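Local coordinates for tetracycline Repressor, class A (Pseudomonas sp., PDB 5MRU), which represses the tetracycline resistance gene as a helix-turn-helix DNA-binding protein and loses operator affinity when tetracycline binds, at residues A[71-75]-A[76-80]; A[124-127]-A[128-131]. All coordinates share one frame; numbering follows the deposited sequence.

In the fold
The two contacts come in series along the chain. Each is the N-terminal start of a helix in the C-terminal, tetracycline-binding part of the repressor. Contact 1 opens helix 75-91. Contact 2 follows helix 107-123 and opens helix 127-153. They lie about 15 Å apart, centre to centre, on the same side of the chain's centre. They touch directly: the rings of Trp75 and Phe125 meet edge-to-face, with Trp75 CE3 3.7 Å from Phe125 CE2. Two helix starts are thus packed together. Both helices run on to the bound anhydrotetracycline, the first supplying Asn82 and Phe86 to the pocket, the second Leu134, Met135 and Ser138.

Contact 1: A[71-75]-A[76-80]; sequences ADDDW and RSFLT
Trp75 CG and Ser77 OG each lie between the backbone N and the carbonyl carbon (chi1 76° and 75°). This swings the indole beside the Arg76 chain and turns the Ser77 hydroxyl back toward Asp73 and Asp74. The motif is an N-cap at the start of helix 75-91. Asp74 is the capping residue, and its OD1 accepts from Ser77 N at 2.9 Å. The amide meets OD1 from above the carboxylate plane, 40° out of it. A carboxylate here probably also interacts favourably with the helix dipole. Ser77 OG lies close to both Asp73 OD1 and Asp74 O, the latter at 2.8 Å. The first helical backbone bonds run from Phe78 N to Asp74 O and from Leu79 N to Trp75 O.

Asp73 also reaches the next side chain. Its carboxylate stands almost perpendicular to the Phe78 ring, and Asp73 OD2 comes to the ring edge, 3.9 Å from Phe78 CD1. Phe78 is buried and touches Gln116 of helix 107-123, a residue of the drug pocket. The Phe78 side chain comes within about 6 Å of the bound anhydrotetracycline.

Trp75 and Arg76 run side by side. Arg76 CG makes a CH-pi contact over the indole, 4.0 Å from the centroid of the Trp75 six-membered ring. The extended chain then carries the guanidinium out to the rim, where Trp75 CZ2 lies over its face. Helix 183-199 packs here too, through Val195 and Ala199 against Arg76. Leu79 approaches the indole differently. Its CD1 lies at the ring edge, in plane, 3.6 Å from Trp75 CE3.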
loop_
_atom_site.group_PDB
_atom_site.type_symbol
_atom_site.label_atom_id
_atom_site.label_comp_id
_atom_site.label_asym_id
_atom_site.label_seq_id
_atom_site.Cartn_x
_atom_site.Cartn_y
_atom_site.Cartn_z
ATOM N N ALA A 71 12.089 4.694 27.611
ATOM C CA ALA A 71 12.667 3.682 28.523
ATOM C C ALA A 71 11.732 2.496 28.774
ATOM O O ALA A 71 12.160 1.343 28.718
ATOM C CB ALA A 71 13.085 4.308 29.857
ATOM N N ASP A 72 10.463 2.797 29.044
ATOM C CA ASP A 72 9.424 1.775 29.277
ATOM C C ASP A 72 9.135 0.820 28.084
ATOM O O ASP A 72 8.565 -0.259 28.268
ATOM C CB ASP A 72 8.129 2.454 29.728
ATOM C CG ASP A 72 7.710 3.585 28.804
ATOM O OD1 ASP A 72 8.175 3.622 27.648
ATOM O OD2 ASP A 72 6.919 4.444 29.230
ATOM N N ASP A 73 9.505 1.218 26.870
ATOM C CA ASP A 73 9.390 0.332 25.709
ATOM C C ASP A 73 10.287 -0.915 25.803
ATOM O O ASP A 73 11.379 -0.865 26.363
ATOM C CB ASP A 73 9.730 1.096 24.415
ATOM C CG ASP A 73 8.521 1.302 23.506
ATOM O OD1 ASP A 73 7.735 0.343 23.339
ATOM O OD2 ASP A 73 8.376 2.408 22.925
ATOM N N ASP A 74 9.792 -2.039 25.289
ATOM C CA ASP A 74 10.644 -3.140 24.841
ATOM C C ASP A 74 10.451 -3.196 23.314
ATOM O O ASP A 74 9.602 -2.462 22.749
ATOM C CB ASP A 74 10.283 -4.470 25.539
ATOM C CG ASP A 74 9.349 -5.364 24.705
ATOM O OD1 ASP A 74 8.197 -4.940 24.417
ATOM O OD2 ASP A 74 9.767 -6.490 24.337
ATOM N N TRP A 75 11.212 -4.052 22.628
ATOM C CA TRP A 75 11.182 -4.039 21.150
ATOM C C TRP A 75 9.792 -4.369 20.563
ATOM O O TRP A 75 9.284 -3.603 19.764
ATOM C CB TRP A 75 12.337 -4.868 20.529
ATOM C CG TRP A 75 12.214 -6.358 20.548
ATOM C CD1 TRP A 75 12.739 -7.200 21.462
ATOM C CD2 TRP A 75 11.567 -7.178 19.572
ATOM N NE1 TRP A 75 12.449 -8.503 21.136
ATOM C CE2 TRP A 75 11.721 -8.510 19.980
ATOM C CE3 TRP A 75 10.853 -6.912 18.407
ATOM C CZ2 TRP A 75 11.199 -9.572 19.257
ATOM C CZ3 TRP A 75 10.328 -7.962 17.701
ATOM C CH2 TRP A 75 10.500 -9.270 18.121
ATOM N N ARG A 76 9.170 -5.464 20.999
ATOM C CA ARG A 76 7.813 -5.814 20.567
ATOM C C ARG A 76 6.877 -4.640 20.748
ATOM O O ARG A 76 6.221 -4.233 19.806
ATOM C CB ARG A 76 7.246 -6.994 21.362
ATOM C CG ARG A 76 7.526 -8.362 20.763
ATOM C CD ARG A 76 7.085 -9.462 21.720
ATOM N NE ARG A 76 7.789 -10.717 21.465
ATOM C CZ ARG A 76 7.509 -11.566 20.476
ATOM N NH1 ARG A 76 6.518 -11.296 19.626
ATOM N NH2 ARG A 76 8.226 -12.690 20.333
ATOM N N SER A 77 6.818 -4.115 21.973
ATOM C CA SER A 77 5.874 -3.057 22.318
ATOM C C SER A 77 6.117 -1.790 21.505
ATOM O O SER A 77 5.166 -1.092 21.193
ATOM C CB SER A 77 5.950 -2.730 23.797
ATOM O OG SER A 77 7.121 -1.993 24.067
ATOM N N PHE A 78 7.376 -1.507 21.160
ATOM C CA PHE A 78 7.712 -0.361 20.302
ATOM C C PHE A 78 7.258 -0.521 18.843
ATOM O O PHE A 78 6.600 0.362 18.292
ATOM C CB PHE A 78 9.217 -0.083 20.307
ATOM C CG PHE A 78 9.648 0.811 19.188
ATOM C CD1 PHE A 78 9.269 2.141 19.171
ATOM C CD2 PHE A 78 10.375 0.317 18.117
ATOM C CE1 PHE A 78 9.610 2.971 18.107
ATOM C CE2 PHE A 78 10.726 1.145 17.054
ATOM C CZ PHE A 78 10.340 2.477 17.047
ATOM N N LEU A 79 7.650 -1.620 18.202
ATOM C CA LEU A 79 7.242 -1.872 16.820
ATOM C C LEU A 79 5.738 -1.966 16.659
ATOM O O LEU A 79 5.192 -1.516 15.630
ATOM C CB LEU A 79 7.833 -3.166 16.282
ATOM C CG LEU A 79 9.343 -3.194 16.116
ATOM C CD1 LEU A 79 9.808 -4.624 15.826
ATOM C CD2 LEU A 79 9.856 -2.233 15.065
ATOM N N THR A 80 5.085 -2.583 17.649
ATOM C CA THR A 80 3.634 -2.738 17.651
ATOM C C THR A 80 2.991 -1.383 17.753
ATOM O O THR A 80 2.233 -0.967 16.864
ATOM C CB THR A 80 3.142 -3.576 18.833
ATOM O OG1 THR A 80 3.456 -4.963 18.615
ATOM C CG2 THR A 80 1.652 -3.421 18.988
#

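Contact 2: A[124-127]-A[128-131]; sequences GFSA and GDAV
Phe125 is the first residue of 124-127 to touch the helix ahead. It follows Gly124, whose positive phi completes a Schellman motif at the end of helix 107-123. The Phe125 ring and the Asp129 side chain cross at about a right angle, with their planes 81° apart. The meeting is made at the ring edge, where CD1 lies 3.7 Å from Asp129 CB. Arg201 touches both of these side chains from the loop after helix 183-199.

Ser126 comes next and is the N-cap of helix 127-153. Its OG sits between the backbone N and the carbonyl carbon, chi1 72°, which turns it toward the first turn of the helix. There it accepts a weak bond from Asp129 N at 3.4 Å. The same hydroxyl gives a weak bond to Asp129 OD2 at 2.8 Å. The cap therefore joins Ser126 to both the backbone and the carboxylate of Asp129. Ser126 O accepts from Ala130 N at 2.9 Å, the first full helical backbone bond.

Ala127 begins the helix proper. Its carbonyl oxygen accepts from Val131 N at 3.2 Å and has a weaker bond from Ala130 N. Val131 N is tilted 17° from the plane of that carbonyl.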
loop_
_atom_site.group_PDB
_atom_site.type_symbol
_atom_site.label_atom_id
_atom_site.label_comp_id
_atom_site.label_asym_id
_atom_site.label_seq_id
_atom_site.Cartn_x
_atom_site.Cartn_y
_atom_site.Cartn_z
ATOM N N GLY A 124 18.884 -6.413 19.992
ATOM C CA GLY A 124 19.407 -7.713 19.503
ATOM C C GLY A 124 19.221 -8.060 18.029
ATOM O O GLY A 124 19.500 -9.191 17.612
ATOM N N PHE A 125 18.743 -7.103 17.241
ATOM C CA PHE A 125 18.648 -7.278 15.794
ATOM C C PHE A 125 19.917 -6.823 15.079
ATOM O O PHE A 125 20.538 -5.851 15.495
ATOM C CB PHE A 125 17.470 -6.473 15.268
ATOM C CG PHE A 125 16.162 -7.152 15.455
ATOM C CD1 PHE A 125 15.740 -8.108 14.544
ATOM C CD2 PHE A 125 15.354 -6.848 16.542
ATOM C CE1 PHE A 125 14.534 -8.750 14.704
ATOM C CE2 PHE A 125 14.135 -7.483 16.711
ATOM C CZ PHE A 125 13.727 -8.438 15.789
ATOM N N SER A 126 20.287 -7.493 13.988
ATOM C CA SER A 126 21.394 -7.013 13.147
ATOM C C SER A 126 20.976 -5.765 12.350
ATOM O O SER A 126 19.808 -5.381 12.338
ATOM C CB SER A 126 21.868 -8.104 12.197
ATOM O OG SER A 126 20.907 -8.306 11.181
ATOM N N ALA A 127 21.940 -5.139 11.678
ATOM C CA ALA A 127 21.683 -3.887 10.962
ATOM C C ALA A 127 20.612 -4.051 9.881
ATOM O O ALA A 127 19.637 -3.305 9.842
ATOM C CB ALA A 127 22.970 -3.358 10.349
ATOM N N GLY A 128 20.810 -5.040 9.016
ATOM C CA GLY A 128 19.905 -5.313 7.908
ATOM C C GLY A 128 18.557 -5.816 8.379
ATOM O O GLY A 128 17.540 -5.561 7.732
ATOM N N ASP A 129 18.553 -6.537 9.496
ATOM C CA ASP A 129 17.310 -6.970 10.116
ATOM C C ASP A 129 16.504 -5.798 10.622
ATOM O O ASP A 129 15.276 -5.796 10.513
ATOM C CB ASP A 129 17.571 -7.918 11.289
ATOM C CG ASP A 129 17.929 -9.304 10.844
ATOM O OD1 ASP A 129 17.446 -9.700 9.765
ATOM O OD2 ASP A 129 18.679 -10.002 11.572
ATOM N N ALA A 130 17.177 -4.812 11.194
ATOM C CA ALA A 130 16.462 -3.666 11.758
ATOM C C ALA A 130 15.820 -2.814 10.662
ATOM O O ALA A 130 14.681 -2.392 10.814
ATOM C CB ALA A 130 17.381 -2.822 12.634
ATOM N N VAL A 131 16.546 -2.577 9.566
ATOM C CA VAL A 131 16.004 -1.850 8.424
ATOM C C VAL A 131 14.792 -2.600 7.927
ATOM O O VAL A 131 13.739 -1.991 7.695
ATOM C CB VAL A 131 16.985 -1.731 7.235
ATOM C CG1 VAL A 131 16.406 -0.778 6.193
ATOM C CG2 VAL A 131 18.370 -1.285 7.683
#